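Local coordinates for periplasmic binding protein (Agrobacterium tumefaciens str. B6, PDB 5L9G) that binds the opine mannopine in the periplasm and probably delivers it to an ABC transporter for import into the bacterium, at residues Val203-Gly208 against Ile223-Gly228; Lys103-Pro108 against Asn292-Asp297; Thr172-Val177 against Val316-Ser321. One frame throughout, in Å; residues are numbered along the deposited sequence.

Contact 1: residues Val203-Gly208 against Ile223-Gly228; sequences VWWESG and IITWGG. With MO0 (mannopine), chain C.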
loop_
_atom_site.group_PDB
_atom_site.type_symbol
_atom_site.label_atom_id
_atom_site.label_comp_id
_atom_site.label_asym_id
_atom_site.label_seq_id
_atom_site.Cartn_x
_atom_site.Cartn_y
_atom_site.Cartn_z
ATOM N N VAL A 203 16.610 -8.704 -4.856
ATOM C CA VAL A 203 15.401 -8.631 -5.687
ATOM C C VAL A 203 14.651 -7.340 -5.390
ATOM O O VAL A 203 14.482 -6.967 -4.220
ATOM C CB VAL A 203 14.495 -9.898 -5.503
ATOM C CG1 VAL A 203 14.328 -10.234 -4.052
ATOM C CG2 VAL A 203 13.138 -9.769 -6.213
ATOM N N TRP A 204 14.193 -6.667 -6.463
ATOM C CA TRP A 204 13.354 -5.479 -6.366
ATOM C C TRP A 204 11.966 -6.030 -6.717
ATOM O O TRP A 204 11.630 -6.216 -7.898
ATOM C CB TRP A 204 13.819 -4.375 -7.337
ATOM C CG TRP A 204 15.234 -3.942 -7.104
ATOM C CD1 TRP A 204 16.337 -4.370 -7.779
ATOM C CD2 TRP A 204 15.701 -2.976 -6.143
ATOM N NE1 TRP A 204 17.465 -3.763 -7.275
ATOM C CE2 TRP A 204 17.101 -2.874 -6.299
ATOM C CE3 TRP A 204 15.075 -2.210 -5.138
ATOM C CZ2 TRP A 204 17.885 -2.028 -5.502
ATOM C CZ3 TRP A 204 15.848 -1.355 -4.363
ATOM C CH2 TRP A 204 17.238 -1.271 -4.545
ATOM N N TRP A 205 11.211 -6.429 -5.671
ATOM C CA TRP A 205 9.915 -7.078 -5.868
ATOM C C TRP A 205 8.909 -6.119 -6.492
ATOM O O TRP A 205 8.952 -4.914 -6.230
ATOM C CB TRP A 205 9.406 -7.752 -4.585
ATOM C CG TRP A 205 9.145 -6.804 -3.456
ATOM C CD1 TRP A 205 9.985 -6.488 -2.433
ATOM C CD2 TRP A 205 7.932 -6.075 -3.225
ATOM N NE1 TRP A 205 9.380 -5.578 -1.586
ATOM C CE2 TRP A 205 8.123 -5.299 -2.061
ATOM C CE3 TRP A 205 6.695 -6.001 -3.898
ATOM C CZ2 TRP A 205 7.137 -4.445 -1.564
ATOM C CZ3 TRP A 205 5.712 -5.167 -3.390
ATOM C CH2 TRP A 205 5.939 -4.390 -2.246
ATOM N N GLU A 206 8.019 -6.655 -7.325
ATOM C CA GLU A 206 7.061 -5.837 -8.077
ATOM C C GLU A 206 5.612 -5.932 -7.609
ATOM O O GLU A 206 4.850 -4.989 -7.807
ATOM C CB GLU A 206 7.157 -6.179 -9.569
ATOM C CG GLU A 206 8.578 -6.034 -10.088
ATOM C CD GLU A 206 8.743 -6.097 -11.595
ATOM O OE1 GLU A 206 7.718 -6.142 -12.314
ATOM O OE2 GLU A 206 9.907 -6.079 -12.055
ATOM N N SER A 207 5.211 -7.062 -7.037
ATOM C CA SER A 207 3.837 -7.242 -6.579
ATOM C C SER A 207 3.825 -7.843 -5.184
ATOM O O SER A 207 4.799 -8.496 -4.773
ATOM C CB SER A 207 3.065 -8.155 -7.543
ATOM O OG SER A 207 3.507 -9.504 -7.463
ATOM N N GLY A 208 2.719 -7.650 -4.474
ATOM C CA GLY A 208 2.554 -8.213 -3.137
ATOM C C GLY A 208 2.630 -9.735 -3.165
ATOM O O GLY A 208 3.232 -10.352 -2.276
ATOM N N ILE A 223 13.004 -8.206 4.137
ATOM C CA ILE A 223 12.226 -7.545 3.078
ATOM C C ILE A 223 11.390 -6.441 3.680
ATOM O O ILE A 223 10.887 -6.576 4.801
ATOM C CB ILE A 223 11.321 -8.606 2.331
ATOM C CG1 ILE A 223 10.472 -7.999 1.198
ATOM C CG2 ILE A 223 10.399 -9.410 3.310
ATOM C CD1 ILE A 223 9.788 -9.066 0.311
ATOM N N ILE A 224 11.236 -5.355 2.924
ATOM C CA ILE A 224 10.275 -4.322 3.270
ATOM C C ILE A 224 9.106 -4.548 2.319
ATOM O O ILE A 224 9.252 -4.408 1.095
ATOM C CB ILE A 224 10.799 -2.871 3.189
ATOM C CG1 ILE A 224 12.000 -2.652 4.140
ATOM C CG2 ILE A 224 9.635 -1.902 3.529
ATOM C CD1 ILE A 224 12.827 -1.390 3.826
ATOM N N THR A 225 7.955 -4.927 2.877
ATOM C CA THR A 225 6.742 -5.134 2.068
ATOM C C THR A 225 5.495 -4.893 2.955
ATOM O O THR A 225 5.606 -4.455 4.104
ATOM C CB THR A 225 6.771 -6.495 1.291
ATOM O OG1 THR A 225 5.707 -6.536 0.325
ATOM C CG2 THR A 225 6.693 -7.712 2.226
ATOM N N TRP A 226 4.326 -5.177 2.398
ATOM C CA TRP A 226 3.038 -4.904 3.026
ATOM C C TRP A 226 2.634 -6.000 4.018
ATOM O O TRP A 226 2.779 -7.186 3.731
ATOM C CB TRP A 226 1.996 -4.623 1.920
ATOM C CG TRP A 226 2.495 -3.537 0.983
ATOM C CD1 TRP A 226 2.938 -2.294 1.343
ATOM C CD2 TRP A 226 2.537 -3.580 -0.452
ATOM N NE1 TRP A 226 3.298 -1.570 0.221
ATOM C CE2 TRP A 226 3.025 -2.324 -0.898
ATOM C CE3 TRP A 226 2.221 -4.564 -1.412
ATOM C CZ2 TRP A 226 3.238 -2.039 -2.248
ATOM C CZ3 TRP A 226 2.339 -4.245 -2.761
ATOM C CH2 TRP A 226 2.849 -3.000 -3.172
ATOM N N GLY A 227 2.169 -5.567 5.193
ATOM C CA GLY A 227 1.819 -6.434 6.321
ATOM C C GLY A 227 0.908 -7.606 5.999
ATOM O O GLY A 227 1.096 -8.707 6.521
ATOM N N GLY A 228 -0.113 -7.351 5.173
ATOM C CA GLY A 228 -1.063 -8.405 4.792
ATOM C C GLY A 228 -0.399 -9.508 3.985
ATOM O O GLY A 228 -0.645 -10.695 4.224
HETATM O OAB MO0 C . -1.446 3.276 -6.478
HETATM C CAF MO0 C . -1.062 2.175 -7.255
HETATM C CAG MO0 C . -0.392 1.077 -6.449
HETATM O OAC MO0 C . 0.972 1.311 -6.374
HETATM C CAH MO0 C . -1.039 0.796 -5.115
HETATM O OAM MO0 C . -2.383 0.517 -5.248
HETATM C CAI MO0 C . -0.346 -0.266 -4.260
HETATM O OAD MO0 C . -0.353 -1.507 -4.900
HETATM C CAJ MO0 C . -0.898 -0.325 -2.865
HETATM O OAE MO0 C . -0.745 0.924 -2.255
HETATM C CAK MO0 C . -0.320 -1.451 -1.994
HETATM N N MO0 C . -1.427 -2.203 -1.389
HETATM C CA MO0 C . -0.971 -3.159 -0.350
HETATM C C MO0 C . -0.974 -4.564 -0.902
HETATM O O MO0 C . -1.192 -4.745 -2.118
HETATM C CB MO0 C . -1.773 -3.076 0.927
HETATM C CG MO0 C . -3.128 -3.742 0.815
HETATM C CD MO0 C . -4.108 -3.263 1.828
HETATM O OE1 MO0 C . -4.324 -4.063 2.958
HETATM N NE2 MO0 C . -4.750 -2.205 1.720
HETATM O OXT MO0 C . -0.691 -5.564 -0.168
#

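Contact 2: residues Lys103-Pro108 against Asn292-Asp297; sequences KADFPP and NMKAYD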
loop_
_atom_site.group_PDB
_atom_site.type_symbol
_atom_site.label_atom_id
_atom_site.label_comp_id
_atom_site.label_asym_id
_atom_site.label_seq_id
_atom_site.Cartn_x
_atom_site.Cartn_y
_atom_site.Cartn_z
ATOM N N LYS A 103 -17.679 11.811 4.971
ATOM C CA LYS A 103 -16.265 11.933 5.378
ATOM C C LYS A 103 -16.020 11.697 6.885
ATOM O O LYS A 103 -14.949 11.202 7.244
ATOM C CB LYS A 103 -15.661 13.268 4.917
ATOM C CG LYS A 103 -15.515 13.378 3.400
ATOM C CD LYS A 103 -14.719 14.608 2.999
ATOM C CE LYS A 103 -14.602 14.746 1.501
ATOM N NZ LYS A 103 -13.583 15.758 1.122
ATOM N N ALA A 104 -17.036 11.966 7.744
ATOM C CA ALA A 104 -16.968 11.748 9.199
ATOM C C ALA A 104 -16.753 10.264 9.571
ATOM O O ALA A 104 -16.203 9.977 10.631
ATOM C CB ALA A 104 -18.223 12.283 9.873
ATOM N N ASP A 105 -17.158 9.332 8.685
ATOM C CA ASP A 105 -16.999 7.888 8.882
ATOM C C ASP A 105 -15.600 7.385 8.523
ATOM O O ASP A 105 -15.305 6.222 8.774
ATOM C CB ASP A 105 -18.020 7.119 8.033
ATOM C CG ASP A 105 -19.464 7.404 8.372
ATOM O OD1 ASP A 105 -19.753 7.685 9.558
ATOM O OD2 ASP A 105 -20.314 7.269 7.475
ATOM N N PHE A 106 -14.770 8.217 7.884
ATOM C CA PHE A 106 -13.444 7.785 7.441
ATOM C C PHE A 106 -12.322 8.591 8.123
ATOM O O PHE A 106 -12.597 9.683 8.622
ATOM C CB PHE A 106 -13.358 7.888 5.897
ATOM C CG PHE A 106 -14.214 6.871 5.179
ATOM C CD1 PHE A 106 -15.584 7.065 5.031
ATOM C CD2 PHE A 106 -13.655 5.700 4.674
ATOM C CE1 PHE A 106 -16.382 6.093 4.420
ATOM C CE2 PHE A 106 -14.451 4.748 4.017
ATOM C CZ PHE A 106 -15.806 4.943 3.907
ATOM N N PRO A 107 -11.055 8.103 8.157
ATOM C CA PRO A 107 -9.985 8.911 8.773
ATOM C C PRO A 107 -9.850 10.286 8.093
ATOM O O PRO A 107 -10.171 10.415 6.901
ATOM C CB PRO A 107 -8.729 8.057 8.563
ATOM C CG PRO A 107 -9.228 6.657 8.401
ATOM C CD PRO A 107 -10.525 6.814 7.654
ATOM N N PRO A 108 -9.451 11.353 8.827
ATOM C CA PRO A 108 -9.316 12.664 8.171
ATOM C C PRO A 108 -8.273 12.626 7.050
ATOM O O PRO A 108 -7.236 11.974 7.195
ATOM C CB PRO A 108 -8.917 13.614 9.315
ATOM C CG PRO A 108 -8.353 12.745 10.366
ATOM C CD PRO A 108 -9.033 11.403 10.244
ATOM N N ASN A 292 -13.616 2.463 6.949
ATOM C CA ASN A 292 -14.912 2.931 7.451
ATOM C C ASN A 292 -15.021 2.610 8.954
ATOM O O ASN A 292 -15.122 1.443 9.332
ATOM C CB ASN A 292 -16.063 2.301 6.657
ATOM C CG ASN A 292 -17.413 2.918 6.928
ATOM O OD1 ASN A 292 -17.693 3.431 8.013
ATOM N ND2 ASN A 292 -18.294 2.857 5.952
ATOM N N MET A 293 -14.984 3.661 9.798
ATOM C CA MET A 293 -15.055 3.597 11.265
ATOM C C MET A 293 -16.266 2.802 11.769
ATOM O O MET A 293 -16.182 2.143 12.805
ATOM C CB MET A 293 -15.093 5.020 11.866
ATOM C CG MET A 293 -13.794 5.783 11.722
ATOM S SD MET A 293 -13.908 7.572 12.063
ATOM C CE MET A 293 -12.153 7.986 11.974
ATOM N N LYS A 294 -17.396 2.878 11.040
ATOM C CA LYS A 294 -18.621 2.160 11.378
ATOM C C LYS A 294 -18.461 0.626 11.282
ATOM O O LYS A 294 -19.175 -0.085 11.986
ATOM C CB LYS A 294 -19.804 2.647 10.532
ATOM C CG LYS A 294 -20.220 4.093 10.798
ATOM C CD LYS A 294 -21.224 4.597 9.752
ATOM C CE LYS A 294 -22.666 4.306 10.103
ATOM N NZ LYS A 294 -23.599 4.818 9.063
ATOM N N ALA A 295 -17.522 0.118 10.455
ATOM C CA ALA A 295 -17.269 -1.325 10.316
ATOM C C ALA A 295 -16.808 -1.979 11.640
ATOM O O ALA A 295 -17.169 -3.127 11.908
ATOM C CB ALA A 295 -16.245 -1.588 9.221
ATOM N N TYR A 296 -16.052 -1.238 12.468
ATOM C CA TYR A 296 -15.550 -1.696 13.767
ATOM C C TYR A 296 -16.676 -1.980 14.760
ATOM O O TYR A 296 -16.607 -2.977 15.483
ATOM C CB TYR A 296 -14.535 -0.695 14.342
ATOM C CG TYR A 296 -13.253 -0.650 13.545
ATOM C CD1 TYR A 296 -13.116 0.204 12.452
ATOM C CD2 TYR A 296 -12.194 -1.503 13.844
ATOM C CE1 TYR A 296 -11.957 0.210 11.680
ATOM C CE2 TYR A 296 -11.027 -1.500 13.083
ATOM C CZ TYR A 296 -10.916 -0.647 11.999
ATOM O OH TYR A 296 -9.769 -0.644 11.250
ATOM N N ASP A 297 -17.729 -1.129 14.757
ATOM C CA ASP A 297 -18.914 -1.260 15.609
ATOM C C ASP A 297 -19.705 -2.517 15.228
ATOM O O ASP A 297 -20.239 -3.188 16.109
ATOM C CB ASP A 297 -19.826 -0.012 15.489
ATOM C CG ASP A 297 -19.153 1.362 15.546
ATOM O OD1 ASP A 297 -17.937 1.425 15.861
ATOM O OD2 ASP A 297 -19.843 2.376 15.275
#

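Contact 3: residues Thr172-Val177 against Val316-Ser321; sequences TPRDKV and VAVQYS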
loop_
_atom_site.group_PDB
_atom_site.type_symbol
_atom_site.label_atom_id
_atom_site.label_comp_id
_atom_site.label_asym_id
_atom_site.label_seq_id
_atom_site.Cartn_x
_atom_site.Cartn_y
_atom_site.Cartn_z
ATOM N N THR A 172 16.711 9.623 11.274
ATOM C CA THR A 172 15.646 10.620 11.351
ATOM C C THR A 172 14.539 10.098 12.272
ATOM O O THR A 172 14.039 9.013 12.025
ATOM C CB THR A 172 15.082 10.924 9.944
ATOM O OG1 THR A 172 16.156 11.292 9.080
ATOM C CG2 THR A 172 14.035 12.026 9.962
ATOM N N PRO A 173 14.109 10.862 13.302
ATOM C CA PRO A 173 12.984 10.383 14.135
ATOM C C PRO A 173 11.717 10.207 13.272
ATOM O O PRO A 173 11.533 10.941 12.290
ATOM C CB PRO A 173 12.821 11.487 15.189
ATOM C CG PRO A 173 14.108 12.268 15.149
ATOM C CD PRO A 173 14.576 12.194 13.737
ATOM N N ARG A 174 10.878 9.199 13.597
ATOM C CA ARG A 174 9.650 8.906 12.844
ATOM C C ARG A 174 8.766 10.124 12.613
ATOM O O ARG A 174 8.185 10.257 11.539
ATOM C CB ARG A 174 8.838 7.793 13.522
ATOM C CG ARG A 174 9.421 6.417 13.281
ATOM C CD ARG A 174 8.527 5.324 13.814
ATOM N NE ARG A 174 8.468 5.275 15.281
ATOM C CZ ARG A 174 9.162 4.429 16.037
ATOM N NH1 ARG A 174 10.022 3.582 15.483
ATOM N NH2 ARG A 174 9.002 4.421 17.354
ATOM N N ASP A 175 8.669 11.021 13.617
ATOM C CA ASP A 175 7.826 12.210 13.503
ATOM C C ASP A 175 8.458 13.336 12.647
ATOM O O ASP A 175 7.834 14.388 12.459
ATOM C CB ASP A 175 7.429 12.709 14.911
ATOM C CG ASP A 175 8.570 13.191 15.806
ATOM O OD1 ASP A 175 9.738 12.775 15.576
ATOM O OD2 ASP A 175 8.293 13.947 16.758
ATOM N N LYS A 176 9.702 13.130 12.162
ATOM C CA LYS A 176 10.450 14.116 11.364
ATOM C C LYS A 176 10.802 13.609 9.938
ATOM O O LYS A 176 11.526 14.292 9.211
ATOM C CB LYS A 176 11.724 14.587 12.095
ATOM C CG LYS A 176 11.487 15.164 13.490
ATOM C CD LYS A 176 11.473 16.676 13.495
ATOM C CE LYS A 176 11.347 17.241 14.892
ATOM N NZ LYS A 176 9.954 17.145 15.415
ATOM N N VAL A 177 10.313 12.427 9.543
ATOM C CA VAL A 177 10.610 11.866 8.217
ATOM C C VAL A 177 10.449 12.896 7.090
ATOM O O VAL A 177 11.354 13.078 6.269
ATOM C CB VAL A 177 9.773 10.578 7.922
ATOM C CG1 VAL A 177 9.868 10.168 6.453
ATOM C CG2 VAL A 177 10.206 9.426 8.814
ATOM N N VAL A 316 0.132 1.772 15.705
ATOM C CA VAL A 316 0.304 3.166 15.267
ATOM C C VAL A 316 1.426 3.869 16.042
ATOM O O VAL A 316 2.201 4.623 15.443
ATOM C CB VAL A 316 -1.037 3.962 15.296
ATOM C CG1 VAL A 316 -0.820 5.430 14.936
ATOM C CG2 VAL A 316 -2.043 3.337 14.343
ATOM N N ALA A 317 1.538 3.586 17.363
ATOM C CA ALA A 317 2.537 4.199 18.245
ATOM C C ALA A 317 3.984 4.061 17.754
ATOM O O ALA A 317 4.801 4.927 18.060
ATOM C CB ALA A 317 2.412 3.643 19.654
ATOM N N VAL A 318 4.292 2.999 16.972
ATOM C CA VAL A 318 5.659 2.754 16.489
ATOM C C VAL A 318 5.804 2.990 14.984
ATOM O O VAL A 318 6.856 2.693 14.404
ATOM C CB VAL A 318 6.199 1.365 16.913
ATOM C CG1 VAL A 318 6.312 1.287 18.440
ATOM C CG2 VAL A 318 5.345 0.220 16.343
ATOM N N GLN A 319 4.755 3.577 14.373
ATOM C CA GLN A 319 4.716 3.876 12.949
ATOM C C GLN A 319 4.671 5.385 12.718
ATOM O O GLN A 319 4.613 6.182 13.655
ATOM C CB GLN A 319 3.455 3.224 12.306
ATOM C CG GLN A 319 3.496 1.702 12.273
ATOM C CD GLN A 319 2.287 1.154 11.576
ATOM O OE1 GLN A 319 2.230 1.107 10.340
ATOM N NE2 GLN A 319 1.258 0.815 12.353
ATOM N N TYR A 320 4.717 5.776 11.456
ATOM C CA TYR A 320 4.514 7.164 11.052
ATOM C C TYR A 320 3.585 7.049 9.827
ATOM O O TYR A 320 3.653 6.044 9.115
ATOM C CB TYR A 320 5.848 7.876 10.724
ATOM C CG TYR A 320 6.453 7.381 9.434
ATOM C CD1 TYR A 320 7.100 6.149 9.374
ATOM C CD2 TYR A 320 6.275 8.083 8.245
ATOM C CE1 TYR A 320 7.579 5.643 8.172
ATOM C CE2 TYR A 320 6.720 7.570 7.032
ATOM C CZ TYR A 320 7.398 6.364 7.007
ATOM O OH TYR A 320 7.843 5.851 5.820
ATOM N N SER A 321 2.716 8.045 9.604
ATOM C CA SER A 321 1.786 8.010 8.468
ATOM C C SER A 321 2.423 8.501 7.180
ATOM O O SER A 321 3.215 9.451 7.207
ATOM C CB SER A 321 0.537 8.830 8.761
ATOM O OG SER A 321 -0.305 8.185 9.699
HETATM O O HOH W 1 6.068 6.507 16.037
#

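Contact 1: residues Val203-Gly208 against Ile223-Gly228
In the mannopine site of this periplasmic binding protein W226 supplies one wall and W205 backs it, both at the C-terminal ends of strands of the same sheet. Strand segments 203-205 and 223-226 run 9° from parallel with axes 9.2 Å apart, too far for direct backbone pairing; strand 153-156 pairs with both and lies between them. The gap is bridged by the indole of W205. Its CG sits between the backbone N and the carbonyl carbon, which directs the ring at the other strand. There W205 NE1 donates to the backbone O of I224 at 2.9 Å, with an N-H...O angle of 141°. This oxygen lies near the indole plane, so the bond helps set the rotation of the ring. The methyl CD1 of I223 packs 3.8 Å from W205 CD1. Over one face of the W205 indole, towards its rim, stands OG1 of T225, 3.2 Å from W205 CZ2; this hydroxyl is buried without a hydrogen-bonding partner.

The far end of W205 meets W226 in a T-shaped stack: the six-membered rings have centroids 4.7 Å apart and planes at 88°, with the edge of W205 directed at the face of W226. W205 CH2 and W226 CH2 approach to 3.5 Å. Mannopine occupies the opposite face of W226, where its carboxylate carbon C lies 3.2 Å from W226 CE3. W205 is therefore a second-shell residue backing a first-shell one, and W156 extends the cluster by stacking on W205 and meeting W226 edge to face. R229 and D252 are among the residues that hydrogen-bond the ligand. An aromatic residue at a strand end, presenting a ring face to the solute, is a familiar element of ligand sites in periplasmic binding proteins.

Contact 2: residues Lys103-Pro108 against Asn292-Asp297
The backbones of 103-108 and 292-297 come closest at F106 and N292, whose CA atoms are 5.1 Å apart, and are joined by one hydrogen bond, from M293 N to D105 O, at 2.8 Å with an N-H...O angle of 162°. The donor lies nearly on the extension of the D105 carbonyl bond, and the same oxygen also receives a CA-H...O contact from N292.

Side chains pack around this link. N292 passes over one face of the F106 ring, its CA 4.2 Å from the centroid and 21° off the normal, a CH-pi contact displaced towards the rim. The amide lies beside F106 CZ and CE1, its plane turned 41° from that of the ring. With CG anti to the backbone N, OD1 of N292 can turn back to accept from K294 N at 3.1 Å, while ND2 is held by the backbone O of S274. Both ends of the amide are thus engaged, which fixes its flip.

M293 projects towards the other segment and runs extended beyond CG: CB and CG lie against D105 O, SD comes 3.6 Å from A104 O, and CE ends 3.8 Å from F106 O beside P107. The thioether chain thus passes near three carbonyl oxygens. K294 meets D105 through its aliphatic part, CD being 3.4 Å from OD1. Its chain bends at chi3 and leaves K294 NZ 4.4 Å from D105 OD2, beyond salt-bridge range, so any electrostatic attraction is probably modest.

The contact joins the loop preceding strand 111-112 to the turn leading into helix 294-299, two elements distant in sequence. Its recognisable motif is a side-chain capping bond, from K294 N to N292 OD1, in the turn that leads into the helix.

Contact 3: residues Thr172-Val177 against Val316-Ser321
R174 leads the packing of the loop before helix 177-180 against the type I beta turn V316-Q319 and the short strand 320-321, which pairs in parallel with the long strand 240-256 of the central sheet. R174 CB lies 4.1 Å from Y320 CB, and the chain then extends to CD, which comes 3.2 Å from V318 O. A bend at chi3 (-70°) lays the guanidinium over that carbonyl: V318 O sits 3.0 Å above the group's plane, towards its rim. NE is close to this oxygen as well, but at a poor angle, so the approach is not a hydrogen bond. The N-H of R174 NE serves a water instead, at 2.8 Å, and this water donates to A317 O and Q319 O, linking the arginine to two carbonyls of the turn. At the tip R174 NH2 lies 3.8 Å from V318 CA. NH1 turns to a salt bridge with D246 on strand 240-256. That carboxylate and the bound water together would hold the positive group against the turn.

Next to the arginine, Y320 CB also packs on R174 O, and Y320 touches L168 of helix 162-169. V177 CG2 stands over the centre of one face of the Y320 ring, 4.2 Å from its centroid and only 10° off the normal, a CH-pi contact.

How the contacts relate
Contacts 1 and 3, with centres about 20 Å apart, reach the same mixed sheet, contact 1 through strands 201-205 and 222-226, contact 3 through strand 320-321 beside strand 240-256. Contact 2 sits on the opposite side of the chain's centre from contact 1, their centres about 28 Å apart; its centre is about 23 Å from that of contact 3. No two touch: nearest atoms are about 8 to 13 Å apart. Along the chain the segments follow as 103-108, 172-177, 203-208, 223-228, 292-297 and 316-321, so contact 1 nests inside both others, which cross each other. This is consistent with the two-lobed periplasmic binding protein fold. Of the three, contact 1 includes a residue that touches mannopine.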